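Local coordinates for Serine/threonine protein kinase (Mycobacterium tuberculosis, PDB 4ESQ) that probably phosphorylates proteins on serine and threonine with ATP as a membrane receptor kinase, of which this chain is the extracellular sensor domain, at residues Leu13-Ser18 against Gly181-Lys186; Ser17-Ala22 against Val188-Lys193; Leu54-Asp59 against Trp85-Val90; Asp108-Cys113 against Pro139-Ile144; Cys155-Ser160 against Val166-Ala171. All coordinates share one frame; numbering follows the deposited sequence. Where two conformers were deposited one is given.

Contact 1. Residues Leu13-Ser18 against Gly181-Lys186; sequences LLLNSS and GQIAAK
Leu15 reaches across to helix 179-192 and spreads its two methyl groups over Ile183 and Lys186, residues that lie about one helical turn apart. Its CG stands beside the backbone N and anti to the carbonyl carbon (chi1 -61°), which carries the fork toward the helix. CD1 takes the Ile183 side, 3.8 Å from Ile183 CG2 and 4.0 Å from Ile183 CG1, so it sits against the branch point of the isoleucine and not against its far end. The two side chains approach at a slant.

Lys186 is met at about a right angle. Leu15 CD2 rests 3.9 Å from Lys186 CB, at the root of the lysine, while the rest of that chain runs on past the leucine and bends at its last torsion (chi4 -64°), carrying the amine away. The lysine therefore contributes aliphatic surface at the exposed margin of a buried apolar contact.

In the fold, this joins the segment leading into helix 17-24 to the C-terminal helix. Val20 and Val23 of helix 17-24, with Ile187 of helix 179-192, extend the apolar cluster, and beneath it Ile183 packs on Val86 of strand 84-92 and Val169 of strand 165-173.

Contact 2. Residues Ser17-Ala22 against Val188-Lys193; sequences SSEVNA and VDKVNK
Glu19 and Lys190 account for the whole contact, a salt bridge between two helices that is tied into the capping box at the start of helix 17-24. Asn16 is the N-cap residue of that helix; its side chain caps the backbone N of Glu19, and Glu19 OE1 accepts in return from the backbone N of Asn16. This reciprocal pairing is what defines a capping box, and here the same carboxylate oxygen also faces helix 179-192.

The backbones stay well apart, with 12.3 Å between Glu19 CA and Lys190 CA, and two extended side chains coming from opposite directions close the gap. In Glu19, CG lies anti to the carbonyl carbon (chi1 -65°) and the chain continues nearly straight to the carboxylate. Lys190 is drawn out to its full length, every torsion beyond the first being close to 180°, which brings its ammonium up to the acid at the end of an unbent chain.

The ammonium also donates to the carbonyl oxygen Leu14 O, so it links the chain just ahead of helix 17-24 with that helix's first turn. Between them, the capping box and this second bond hold both charged ends in place, although the pair lies at the surface, and such coupling would be expected to favour the charged forms.

The grip is one-sided: Lys190 NZ bonds Glu19 OE1 at 2.8 Å on its syn lone pair, while Glu19 OE2 stays 3.5 Å from Lys190 NZ.

Contact 3. Residues Leu54-Asp59 against Trp85-Val90; sequences LYTSQD and WVNQAV
Ser57 and Ala89 form the close-packed part of this contact, with Ser57 OG only 3.3 Å from the methyl carbon Ala89 CB. Next to them Thr56 slants across Asn87. In the conformer described, Thr56 OG1 stands 3.2 Å from Asn87 ND2, but the angle is too poor for a hydrogen bond. That hydroxyl turns instead to Ser57 OG, 2.9 Å from Thr56 OG1, and either could be the donor.

Alongside these direct contacts, three waters bridge the loop to Asn87. One accepts from both Thr56 N and Asn87 ND2; a second donates to Thr56 O and is weakly bonded by Asn87 ND2; the third reaches the tightly packed Ser57 OG and donates to Asn87 OD1 at 2.8 Å. Both ends of the Asn87 amide are thus bound to the loop through solvent. The loop also braces itself, since Gln58 NE2 donates almost straight to Thr56 O (3.0 Å, 168°).

A bound terbium ion lies about 6 Å from the Asn87 side chain. The loop between helices 51-54 and 59-62 lies over the sheet here: Thr56 also rests on Asp168 and Asn170 of strand 165-173, the neighbour of strand 84-92, and Asp168 OD2 accepts from Ser57 N.

Contact 4. Residues Asp108-Cys113 against Pro139-Ile144; sequences DKWKNC and PTITVI
Trp110 and Ile141 make the CH-pi part of this contact. Ile141 CD1 sits over one face of the indole, 3.6 Å from the centroid of the six-membered ring and 13° off its normal. The isoleucine puts CG1 between its backbone N and carbonyl carbon (chi1 54°), and the chain then runs out over the ring, with Ile141 CG1 itself 3.6 Å from Trp110 CZ3.

Apolar packing adds a second wall. Val143, two residues along the same side of strand 141-147, brings CG1 to 3.8 Å from Trp110 CE3, approaching obliquely to the ring. Between the two aliphatic residues the strand backbone closes the gap: Thr142 CA lies near the ring plane at its edge, 4.1 Å from Trp110 CZ3, while the threonine side chain leaves for the other side of the sheet.

A covalent tie lies close by. Cys113, three residues beyond Trp110, is joined by a disulfide to Cys50, next to helix 51-54, whose Ala53 also touches the indole.

Across the two segments the contact is therefore carbon against carbon. It seats the C-terminal part of helix 96-111 on the sheet by shape and dispersion, and the indole works as a flat wedge whose benzene portion fits between Ile141 and Val143.

Contact 5. Residues Cys155-Ser160 against Val166-Ala171; sequences CQRAMS and VVDVNA
Arg157 and Asp168 lie on the same face of two antiparallel strands and are joined by a salt bridge. Both terminal nitrogens converge on one oxygen, Arg157 NH2 at 2.7 Å from Asp168 OD1 and NH1 at 2.8 Å from the same atom; the NH2 bond takes the syn lone pair, and the two flat groups are turned 38° apart. Arg157 NH1 also donates to Val169 O at 2.9 Å, meeting that carbonyl from above its plane. Bends at chi2 and chi3 fold the arginine back over the partner strand, where Arg157 CD passes 3.4 Å from Asn170 OD1. Beside it, Met159 sets CE against the Asp168 carboxylate and CG against Val166 CG1 (3.9 Å).

Beneath these side chains, three pairs of backbone bonds fix the register: Gln156 with Ala171, Ala158 with Val169, and Ser160 with Val167. Val169 O thus accepts twice, from Ala158 N as well as from the guanidinium.

Farther out, Gly52 O takes a bond from Arg157 NH2, while Asp168 OD2 is hydrogen-bonded to Tyr62 OH, which couples the charged pair to the loops and helices above. On the opposite face, Val167, Val169 and Ala158 pack against helix 179-192. Strands 154-162 and 165-173 form a beta hairpin at the centre of the antiparallel sheet, cross-linked near its open end by the Cys155-Cys172 disulfide.

Contact 5 has its centre about 3 Å from the centre of the chain, and the others surround it. Contact 3 (centres 7 Å apart) and contact 4 (centres 10 Å apart) adjoin it through strands 84-92 and 141-147, the sheet neighbours of its hairpin; both pack on the face that carries Arg157. Contacts 1 and 2, whose centres are 3 Å apart, share helices 17-24 and 179-192 on the opposite face; the centres of contacts 1 and 4 are about 20 Å apart. Along the chain, contacts 3, 4 and 5 follow in series, all within the span bracketed by contacts 1 and 2. Segments near the two ends of the chain thus pack together over one face of a single antiparallel sheet, making the extracellular domain one compact alpha-beta unit.

Contact 1. Residues Leu13-Ser18 against Gly181-Lys186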
# COMPACT_ATOMS: atom_id res chain seq x y z
N LEU A 13 -0.39 7.03 13.06
CA LEU A 13 -1.37 6.08 12.51
C LEU A 13 -0.75 4.78 12.00
O LEU A 13 -1.45 3.78 11.79
CB LEU A 13 -2.17 6.73 11.37
CG LEU A 13 -2.82 8.07 11.69
CD1 LEU A 13 -3.49 8.62 10.45
CD2 LEU A 13 -3.83 7.93 12.83
N LEU A 14 0.56 4.77 11.78
CA LEU A 14 1.22 3.59 11.27
C LEU A 14 1.33 2.51 12.34
O LEU A 14 1.18 2.78 13.53
CB LEU A 14 2.60 3.93 10.70
CG LEU A 14 2.61 4.96 9.56
CD1 LEU A 14 4.03 5.20 9.08
CD2 LEU A 14 1.71 4.52 8.40
N LEU A 15 1.58 1.28 11.91
CA LEU A 15 1.73 0.18 12.85
C LEU A 15 3.15 0.17 13.40
O LEU A 15 4.11 0.44 12.68
CB LEU A 15 1.38 -1.15 12.18
CG LEU A 15 -0.05 -1.23 11.67
CD1 LEU A 15 -0.39 -2.67 11.34
CD2 LEU A 15 -1.02 -0.68 12.72
N ASN A 16 3.28 -0.12 14.69
CA ASN A 16 4.61 -0.18 15.29
C ASN A 16 5.28 -1.52 14.98
O ASN A 16 4.68 -2.39 14.33
CB ASN A 16 4.54 0.10 16.80
CG ASN A 16 3.79 -0.97 17.58
OD1 ASN A 16 3.89 -2.16 17.28
ND2 ASN A 16 3.05 -0.55 18.60
N SER A 17 6.52 -1.69 15.42
CA SER A 17 7.30 -2.88 15.07
C SER A 17 6.63 -4.17 15.54
O SER A 17 6.64 -5.17 14.82
CB SER A 17 8.73 -2.77 15.60
OG SER A 17 8.78 -2.75 17.01
N SER A 18 6.05 -4.16 16.74
CA SER A 18 5.36 -5.34 17.24
C SER A 18 4.16 -5.68 16.37
O SER A 18 3.95 -6.83 16.01
CB SER A 18 4.89 -5.14 18.69
OG SER A 18 4.04 -6.20 19.08
N GLY A 181 -4.70 -6.50 4.08
CA GLY A 181 -6.04 -6.19 4.55
C GLY A 181 -6.04 -6.03 6.06
O GLY A 181 -6.72 -5.15 6.59
N GLN A 182 -5.30 -6.88 6.76
CA GLN A 182 -5.24 -6.76 8.22
C GLN A 182 -4.56 -5.47 8.65
O GLN A 182 -4.99 -4.79 9.59
CB GLN A 182 -4.46 -7.92 8.82
CG GLN A 182 -5.16 -9.24 8.79
CD GLN A 182 -4.33 -10.25 9.54
OE1 GLN A 182 -3.56 -11.00 8.95
NE2 GLN A 182 -4.44 -10.23 10.87
N ILE A 183 -3.46 -5.17 7.99
CA ILE A 183 -2.71 -3.97 8.32
C ILE A 183 -3.60 -2.75 8.11
O ILE A 183 -3.72 -1.88 8.98
CB ILE A 183 -1.40 -3.89 7.51
CG1 ILE A 183 -0.41 -4.93 8.05
CG2 ILE A 183 -0.78 -2.50 7.58
CD1 ILE A 183 0.74 -5.23 7.10
N ALA A 184 -4.26 -2.70 6.96
CA ALA A 184 -5.13 -1.57 6.64
C ALA A 184 -6.21 -1.38 7.70
O ALA A 184 -6.47 -0.26 8.15
CB ALA A 184 -5.76 -1.77 5.26
N ALA A 185 -6.84 -2.48 8.11
CA ALA A 185 -7.91 -2.41 9.10
C ALA A 185 -7.39 -1.89 10.43
O ALA A 185 -8.08 -1.13 11.12
CB ALA A 185 -8.58 -3.76 9.26
N LYS A 186 -6.18 -2.28 10.80
CA LYS A 186 -5.60 -1.81 12.05
C LYS A 186 -5.27 -0.31 11.99
O LYS A 186 -5.50 0.42 12.95
CB LYS A 186 -4.38 -2.64 12.44
CG LYS A 186 -4.74 -4.10 12.79
CD LYS A 186 -3.52 -4.96 13.01
CE LYS A 186 -3.91 -6.39 13.43
NZ LYS A 186 -4.62 -6.41 14.74

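Contact 2. Residues Ser17-Ala22 against Val188-Lys193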
# COMPACT_ATOMS: atom_id res chain seq x y z
N SER A 17 6.52 -1.69 15.42
CA SER A 17 7.30 -2.88 15.07
C SER A 17 6.63 -4.17 15.54
O SER A 17 6.64 -5.17 14.82
CB SER A 17 8.73 -2.77 15.60
OG SER A 17 8.78 -2.75 17.01
N SER A 18 6.05 -4.16 16.74
CA SER A 18 5.36 -5.34 17.24
C SER A 18 4.16 -5.68 16.37
O SER A 18 3.95 -6.83 16.01
CB SER A 18 4.89 -5.14 18.69
OG SER A 18 4.04 -6.20 19.08
N GLU A 19 3.39 -4.66 16.02
CA GLU A 19 2.18 -4.86 15.24
C GLU A 19 2.49 -5.42 13.85
O GLU A 19 1.78 -6.29 13.37
CB GLU A 19 1.38 -3.56 15.15
CG GLU A 19 0.83 -3.10 16.50
CD GLU A 19 0.25 -1.69 16.47
OE1 GLU A 19 0.85 -0.79 15.83
OE2 GLU A 19 -0.80 -1.46 17.09
N VAL A 20 3.53 -4.90 13.20
CA VAL A 20 3.92 -5.38 11.88
C VAL A 20 4.38 -6.84 11.95
O VAL A 20 3.95 -7.68 11.16
CB VAL A 20 5.04 -4.52 11.27
CG1 VAL A 20 5.50 -5.12 9.92
CG2 VAL A 20 4.55 -3.10 11.08
N ASN A 21 5.27 -7.12 12.90
CA ASN A 21 5.74 -8.48 13.14
C ASN A 21 4.59 -9.45 13.36
O ASN A 21 4.56 -10.54 12.79
CB ASN A 21 6.65 -8.53 14.36
CG ASN A 21 8.10 -8.24 14.03
OD1 ASN A 21 8.61 -8.60 12.96
ND2 ASN A 21 8.80 -7.61 14.98
N ALA A 22 3.63 -9.04 14.19
CA ALA A 22 2.51 -9.90 14.56
C ALA A 22 1.65 -10.25 13.35
O ALA A 22 1.21 -11.38 13.21
CB ALA A 22 1.66 -9.23 15.65
N VAL A 188 -6.87 1.83 10.06
CA VAL A 188 -8.17 2.49 10.07
C VAL A 188 -8.68 2.64 11.51
O VAL A 188 -9.25 3.67 11.86
CB VAL A 188 -9.19 1.73 9.22
CG1 VAL A 188 -10.61 2.13 9.58
CG2 VAL A 188 -8.90 1.93 7.74
N ASP A 189 -8.46 1.62 12.34
CA ASP A 189 -8.86 1.71 13.75
C ASP A 189 -8.13 2.85 14.45
O ASP A 189 -8.69 3.52 15.31
CB ASP A 189 -8.62 0.39 14.50
CG ASP A 189 -9.60 -0.70 14.12
OD1 ASP A 189 -10.70 -0.38 13.63
OD2 ASP A 189 -9.29 -1.88 14.34
N LYS A 190 -6.86 3.07 14.09
CA LYS A 190 -6.11 4.17 14.67
C LYS A 190 -6.64 5.52 14.19
O LYS A 190 -6.69 6.48 14.96
CB LYS A 190 -4.60 4.04 14.39
CG LYS A 190 -3.95 2.85 15.10
CD LYS A 190 -2.43 2.92 15.07
CE LYS A 190 -1.80 1.66 15.72
NZ LYS A 190 -0.31 1.77 15.76
N VAL A 191 -7.05 5.60 12.93
CA VAL A 191 -7.66 6.84 12.43
C VAL A 191 -8.93 7.12 13.22
O VAL A 191 -9.18 8.25 13.65
CB VAL A 191 -8.04 6.76 10.93
CG1 VAL A 191 -8.86 7.98 10.52
CG2 VAL A 191 -6.80 6.62 10.07
N ASN A 192 -9.73 6.08 13.41
CA ASN A 192 -11.03 6.23 14.07
C ASN A 192 -10.90 6.79 15.48
O ASN A 192 -11.80 7.47 15.97
CB ASN A 192 -11.79 4.91 14.11
CG ASN A 192 -12.32 4.50 12.75
OD1 ASN A 192 -12.49 5.33 11.86
ND2 ASN A 192 -12.62 3.22 12.59
N LYS A 193 -9.79 6.49 16.14
CA LYS A 193 -9.62 6.88 17.53
C LYS A 193 -8.92 8.23 17.70
O LYS A 193 -8.74 8.70 18.81
CB LYS A 193 -8.90 5.78 18.32
CG LYS A 193 -7.41 5.69 18.10
CD LYS A 193 -6.85 4.45 18.80
CE LYS A 193 -5.35 4.30 18.59
NZ LYS A 193 -4.85 3.01 19.18

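Contact 3. Residues Leu54-Asp59 against Trp85-Val90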
# COMPACT_ATOMS: atom_id res chain seq x y z
N LEU A 54 0.35 -2.01 -8.14
CA LEU A 54 1.57 -2.70 -7.72
C LEU A 54 2.22 -2.11 -6.47
O LEU A 54 2.75 -2.85 -5.63
CB LEU A 54 2.61 -2.66 -8.84
CG LEU A 54 2.26 -3.51 -10.07
CD1 LEU A 54 3.09 -3.12 -11.27
CD2 LEU A 54 2.39 -4.98 -9.74
N TYR A 55 2.23 -0.78 -6.38
CA TYR A 55 3.01 -0.07 -5.37
C TYR A 55 2.22 1.03 -4.66
O TYR A 55 1.37 1.68 -5.26
CB TYR A 55 4.23 0.58 -6.02
CG TYR A 55 5.04 -0.32 -6.93
CD1 TYR A 55 5.61 -1.49 -6.43
CD2 TYR A 55 5.23 -0.01 -8.27
CE1 TYR A 55 6.37 -2.32 -7.25
CE2 TYR A 55 5.98 -0.85 -9.10
CZ TYR A 55 6.55 -2.00 -8.58
OH TYR A 55 7.28 -2.83 -9.39
N THR A 56 2.52 1.24 -3.38
CA THR A 56 1.91 2.33 -2.63
C THR A 56 2.65 3.62 -2.90
O THR A 56 3.78 3.61 -3.41
CB THR A 56 1.97 2.09 -1.11
OG1 THR A 56 3.24 2.51 -0.61
CG2 THR A 56 1.78 0.63 -0.79
N SER A 57 2.01 4.74 -2.55
CA SER A 57 2.69 6.04 -2.49
C SER A 57 3.43 6.47 -3.76
O SER A 57 4.48 7.10 -3.67
CB SER A 57 3.69 6.05 -1.33
OG SER A 57 3.18 5.40 -0.17
N GLN A 58 2.88 6.17 -4.92
CA GLN A 58 3.55 6.50 -6.17
C GLN A 58 3.20 7.90 -6.65
O GLN A 58 2.02 8.25 -6.74
CB GLN A 58 3.20 5.48 -7.25
CG GLN A 58 3.67 4.06 -6.92
CD GLN A 58 5.18 3.96 -6.90
OE1 GLN A 58 5.82 3.97 -7.96
NE2 GLN A 58 5.76 3.87 -5.71
N ASP A 59 4.21 8.69 -6.98
CA ASP A 59 3.96 10.06 -7.43
C ASP A 59 2.98 10.17 -8.62
O ASP A 59 2.05 10.97 -8.55
CB ASP A 59 5.28 10.78 -7.74
CG ASP A 59 5.05 12.24 -8.09
OD1 ASP A 59 4.76 13.03 -7.17
OD2 ASP A 59 5.16 12.59 -9.28
N TRP A 85 8.06 -8.38 3.86
CA TRP A 85 8.34 -7.00 3.50
C TRP A 85 7.03 -6.23 3.52
O TRP A 85 6.05 -6.67 2.92
CB TRP A 85 8.96 -6.96 2.10
CG TRP A 85 9.46 -5.63 1.62
CD1 TRP A 85 10.74 -5.14 1.74
CD2 TRP A 85 8.72 -4.64 0.90
NE1 TRP A 85 10.82 -3.89 1.15
CE2 TRP A 85 9.60 -3.57 0.63
CE3 TRP A 85 7.39 -4.55 0.47
CZ2 TRP A 85 9.19 -2.41 -0.05
CZ3 TRP A 85 6.99 -3.41 -0.22
CH2 TRP A 85 7.89 -2.35 -0.46
N VAL A 86 7.01 -5.09 4.21
CA VAL A 86 5.78 -4.31 4.30
C VAL A 86 6.06 -2.85 4.00
O VAL A 86 7.01 -2.28 4.54
CB VAL A 86 5.15 -4.41 5.70
CG1 VAL A 86 4.10 -3.29 5.93
CG2 VAL A 86 4.56 -5.79 5.92
N ASN A 87 5.24 -2.26 3.15
CA ASN A 87 5.25 -0.82 2.93
C ASN A 87 3.88 -0.33 3.36
O ASN A 87 2.86 -0.70 2.76
CB ASN A 87 5.50 -0.49 1.45
CG ASN A 87 5.72 1.01 1.19
OD1 ASN A 87 5.51 1.85 2.05
ND2 ASN A 87 6.16 1.33 -0.03
N GLN A 88 3.84 0.46 4.43
CA GLN A 88 2.59 1.01 4.94
C GLN A 88 2.65 2.52 4.88
O GLN A 88 3.65 3.11 5.25
CB GLN A 88 2.32 0.55 6.38
CG GLN A 88 3.53 0.67 7.30
CD GLN A 88 3.15 0.57 8.78
OE1 GLN A 88 1.99 0.76 9.15
NE2 GLN A 88 4.13 0.30 9.61
N ALA A 89 1.58 3.13 4.40
CA ALA A 89 1.54 4.58 4.30
C ALA A 89 0.15 5.12 4.56
O ALA A 89 -0.85 4.45 4.28
CB ALA A 89 2.00 5.02 2.92
N VAL A 90 0.10 6.33 5.10
CA VAL A 90 -1.15 7.07 5.24
C VAL A 90 -1.02 8.41 4.54
O VAL A 90 0.04 9.05 4.57
CB VAL A 90 -1.54 7.27 6.70
CG1 VAL A 90 -2.06 5.96 7.27
CG2 VAL A 90 -0.34 7.76 7.51
O HOH W 1 5.06 -0.63 -2.44
O HOH W 2 6.45 3.26 -2.64
O HOH W 3 5.57 4.58 1.32

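Contact 4. Residues Asp108-Cys113 against Pro139-Ile144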
# COMPACT_ATOMS: atom_id res chain seq x y z
N ASP A 108 -11.34 1.88 -9.67
CA ASP A 108 -11.49 1.81 -11.13
C ASP A 108 -10.24 1.29 -11.82
O ASP A 108 -10.32 0.46 -12.72
CB ASP A 108 -11.84 3.16 -11.77
CG ASP A 108 -11.57 3.17 -13.29
OD1 ASP A 108 -12.39 2.63 -14.06
OD2 ASP A 108 -10.52 3.71 -13.73
N LYS A 109 -9.09 1.81 -11.41
CA LYS A 109 -7.85 1.42 -12.05
C LYS A 109 -7.51 -0.03 -11.72
O LYS A 109 -7.12 -0.79 -12.61
CB LYS A 109 -6.70 2.35 -11.66
CG LYS A 109 -6.89 3.78 -12.20
CD LYS A 109 -5.73 4.69 -11.81
CE LYS A 109 -5.81 6.02 -12.55
NZ LYS A 109 -4.67 6.93 -12.20
N TRP A 110 -7.67 -0.43 -10.46
CA TRP A 110 -7.27 -1.79 -10.09
C TRP A 110 -8.12 -2.83 -10.80
O TRP A 110 -7.64 -3.92 -11.13
CB TRP A 110 -7.33 -2.01 -8.58
CG TRP A 110 -6.37 -1.22 -7.75
CD1 TRP A 110 -5.65 -0.11 -8.14
CD2 TRP A 110 -6.03 -1.45 -6.38
NE1 TRP A 110 -4.89 0.35 -7.08
CE2 TRP A 110 -5.10 -0.46 -5.99
CE3 TRP A 110 -6.41 -2.42 -5.44
CZ2 TRP A 110 -4.56 -0.40 -4.71
CZ3 TRP A 110 -5.87 -2.36 -4.17
CH2 TRP A 110 -4.96 -1.36 -3.81
N LYS A 111 -9.39 -2.51 -11.03
CA LYS A 111 -10.31 -3.46 -11.66
C LYS A 111 -9.93 -3.76 -13.11
O LYS A 111 -10.25 -4.82 -13.63
CB LYS A 111 -11.75 -2.97 -11.55
CG LYS A 111 -12.27 -3.08 -10.12
CD LYS A 111 -13.69 -2.56 -9.98
CE LYS A 111 -14.09 -2.53 -8.50
NZ LYS A 111 -15.35 -1.76 -8.27
N ASN A 112 -9.23 -2.81 -13.74
CA ASN A 112 -8.74 -3.00 -15.10
C ASN A 112 -7.41 -3.75 -15.13
O ASN A 112 -6.92 -4.12 -16.21
CB ASN A 112 -8.61 -1.65 -15.81
CG ASN A 112 -9.95 -1.05 -16.16
OD1 ASN A 112 -10.90 -1.76 -16.51
ND2 ASN A 112 -10.04 0.28 -16.08
N CYS A 113 -6.82 -3.95 -13.96
CA CYS A 113 -5.59 -4.74 -13.84
C CYS A 113 -5.88 -6.18 -13.43
O CYS A 113 -5.06 -7.07 -13.67
CB CYS A 113 -4.65 -4.09 -12.82
SG CYS A 113 -4.24 -2.38 -13.23
N PRO A 139 -15.15 0.55 2.48
CA PRO A 139 -14.50 1.29 1.39
C PRO A 139 -13.11 0.76 1.11
O PRO A 139 -12.23 1.52 0.69
CB PRO A 139 -14.39 2.69 1.99
CG PRO A 139 -14.12 2.43 3.42
CD PRO A 139 -14.86 1.16 3.79
N THR A 140 -12.89 -0.53 1.35
CA THR A 140 -11.55 -1.11 1.23
C THR A 140 -11.45 -1.89 -0.07
O THR A 140 -12.39 -2.58 -0.47
CB THR A 140 -11.23 -2.05 2.41
OG1 THR A 140 -11.30 -1.33 3.65
CG2 THR A 140 -9.83 -2.66 2.26
N ILE A 141 -10.30 -1.79 -0.72
CA ILE A 141 -10.00 -2.66 -1.85
C ILE A 141 -8.69 -3.41 -1.60
O ILE A 141 -7.76 -2.87 -1.00
CB ILE A 141 -9.90 -1.86 -3.17
CG1 ILE A 141 -8.89 -0.73 -3.02
CG2 ILE A 141 -11.27 -1.35 -3.61
CD1 ILE A 141 -8.68 0.07 -4.30
N THR A 142 -8.62 -4.65 -2.05
CA THR A 142 -7.38 -5.42 -1.97
C THR A 142 -7.16 -6.19 -3.26
O THR A 142 -8.11 -6.50 -3.98
CB THR A 142 -7.37 -6.44 -0.80
OG1 THR A 142 -8.38 -7.43 -1.02
CG2 THR A 142 -7.61 -5.74 0.54
N VAL A 143 -5.91 -6.51 -3.54
CA VAL A 143 -5.60 -7.38 -4.67
C VAL A 143 -4.26 -8.03 -4.41
O VAL A 143 -3.36 -7.39 -3.86
CB VAL A 143 -5.60 -6.61 -6.03
CG1 VAL A 143 -4.46 -5.60 -6.09
CG2 VAL A 143 -5.49 -7.60 -7.21
N ILE A 144 -4.13 -9.30 -4.78
CA ILE A 144 -2.87 -10.01 -4.64
C ILE A 144 -2.16 -10.09 -5.99
O ILE A 144 -2.77 -10.41 -7.00
CB ILE A 144 -3.11 -11.42 -4.06
CG1 ILE A 144 -3.57 -11.31 -2.61
CG2 ILE A 144 -1.84 -12.25 -4.13
CD1 ILE A 144 -4.06 -12.62 -2.05

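Contact 5. Residues Cys155-Ser160 against Val166-Ala171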
# COMPACT_ATOMS: atom_id res chain seq x y z
N CYS A 155 2.59 -10.31 -3.31
CA CYS A 155 2.27 -9.13 -2.51
C CYS A 155 0.76 -8.97 -2.47
O CYS A 155 0.09 -9.23 -3.45
CB CYS A 155 2.88 -7.86 -3.09
SG CYS A 155 4.68 -7.82 -3.10
N GLN A 156 0.23 -8.54 -1.33
CA GLN A 156 -1.14 -8.06 -1.31
C GLN A 156 -1.15 -6.55 -1.16
O GLN A 156 -0.49 -6.00 -0.27
CB GLN A 156 -1.97 -8.69 -0.19
CG GLN A 156 -3.45 -8.31 -0.28
CD GLN A 156 -4.25 -8.67 0.96
OE1 GLN A 156 -3.76 -8.53 2.08
NE2 GLN A 156 -5.48 -9.14 0.76
N ARG A 157 -1.88 -5.89 -2.05
CA ARG A 157 -2.12 -4.46 -1.94
C ARG A 157 -3.44 -4.26 -1.20
O ARG A 157 -4.41 -4.99 -1.43
CB ARG A 157 -2.21 -3.81 -3.33
CG ARG A 157 -0.87 -3.71 -4.07
CD ARG A 157 -0.02 -2.56 -3.54
NE ARG A 157 -0.46 -1.24 -4.01
CZ ARG A 157 -1.03 -0.33 -3.23
NH1 ARG A 157 -1.26 -0.58 -1.94
NH2 ARG A 157 -1.38 0.85 -3.74
N ALA A 158 -3.48 -3.28 -0.30
CA ALA A 158 -4.75 -2.91 0.32
C ALA A 158 -4.84 -1.40 0.40
O ALA A 158 -3.85 -0.73 0.73
CB ALA A 158 -4.87 -3.52 1.71
N MET A 159 -6.01 -0.87 0.09
CA MET A 159 -6.24 0.56 0.26
C MET A 159 -7.58 0.75 0.93
O MET A 159 -8.55 0.05 0.62
CB MET A 159 -6.23 1.29 -1.09
CG MET A 159 -6.52 2.78 -0.98
SD MET A 159 -6.39 3.63 -2.58
CE MET A 159 -4.64 3.47 -2.90
N SER A 160 -7.63 1.69 1.86
CA SER A 160 -8.89 2.04 2.50
C SER A 160 -8.88 3.53 2.80
O SER A 160 -7.91 4.24 2.52
CB SER A 160 -9.10 1.23 3.78
OG SER A 160 -10.48 1.21 4.16
N VAL A 166 -6.26 8.41 3.54
CA VAL A 166 -6.18 7.19 2.75
C VAL A 166 -5.08 6.28 3.30
O VAL A 166 -3.98 6.73 3.62
CB VAL A 166 -5.89 7.50 1.27
CG1 VAL A 166 -5.55 6.20 0.51
CG2 VAL A 166 -7.10 8.21 0.64
N VAL A 167 -5.40 5.00 3.43
CA VAL A 167 -4.48 4.02 3.97
C VAL A 167 -4.01 3.19 2.78
O VAL A 167 -4.83 2.68 2.03
CB VAL A 167 -5.20 3.15 5.00
CG1 VAL A 167 -4.27 2.08 5.57
CG2 VAL A 167 -5.74 4.03 6.12
N ASP A 168 -2.70 3.08 2.60
CA ASP A 168 -2.15 2.50 1.38
C ASP A 168 -1.05 1.52 1.75
O ASP A 168 0.02 1.94 2.19
CB ASP A 168 -1.58 3.63 0.51
CG ASP A 168 -1.42 3.25 -0.95
OD1 ASP A 168 -1.71 2.09 -1.31
OD2 ASP A 168 -1.01 4.13 -1.75
N VAL A 169 -1.32 0.23 1.57
CA VAL A 169 -0.44 -0.82 2.11
C VAL A 169 -0.04 -1.89 1.08
O VAL A 169 -0.86 -2.37 0.30
CB VAL A 169 -1.14 -1.53 3.28
CG1 VAL A 169 -0.26 -2.66 3.84
CG2 VAL A 169 -1.50 -0.52 4.38
N ASN A 170 1.24 -2.27 1.11
CA ASN A 170 1.74 -3.38 0.30
C ASN A 170 2.43 -4.34 1.24
O ASN A 170 3.34 -3.94 1.98
CB ASN A 170 2.72 -2.86 -0.75
CG ASN A 170 2.92 -3.84 -1.91
OD1 ASN A 170 2.15 -4.79 -2.08
ND2 ASN A 170 3.95 -3.60 -2.71
N ALA A 171 1.96 -5.59 1.27
CA ALA A 171 2.54 -6.58 2.17
C ALA A 171 2.95 -7.80 1.36
O ALA A 171 2.13 -8.38 0.65
CB ALA A 171 1.55 -6.97 3.27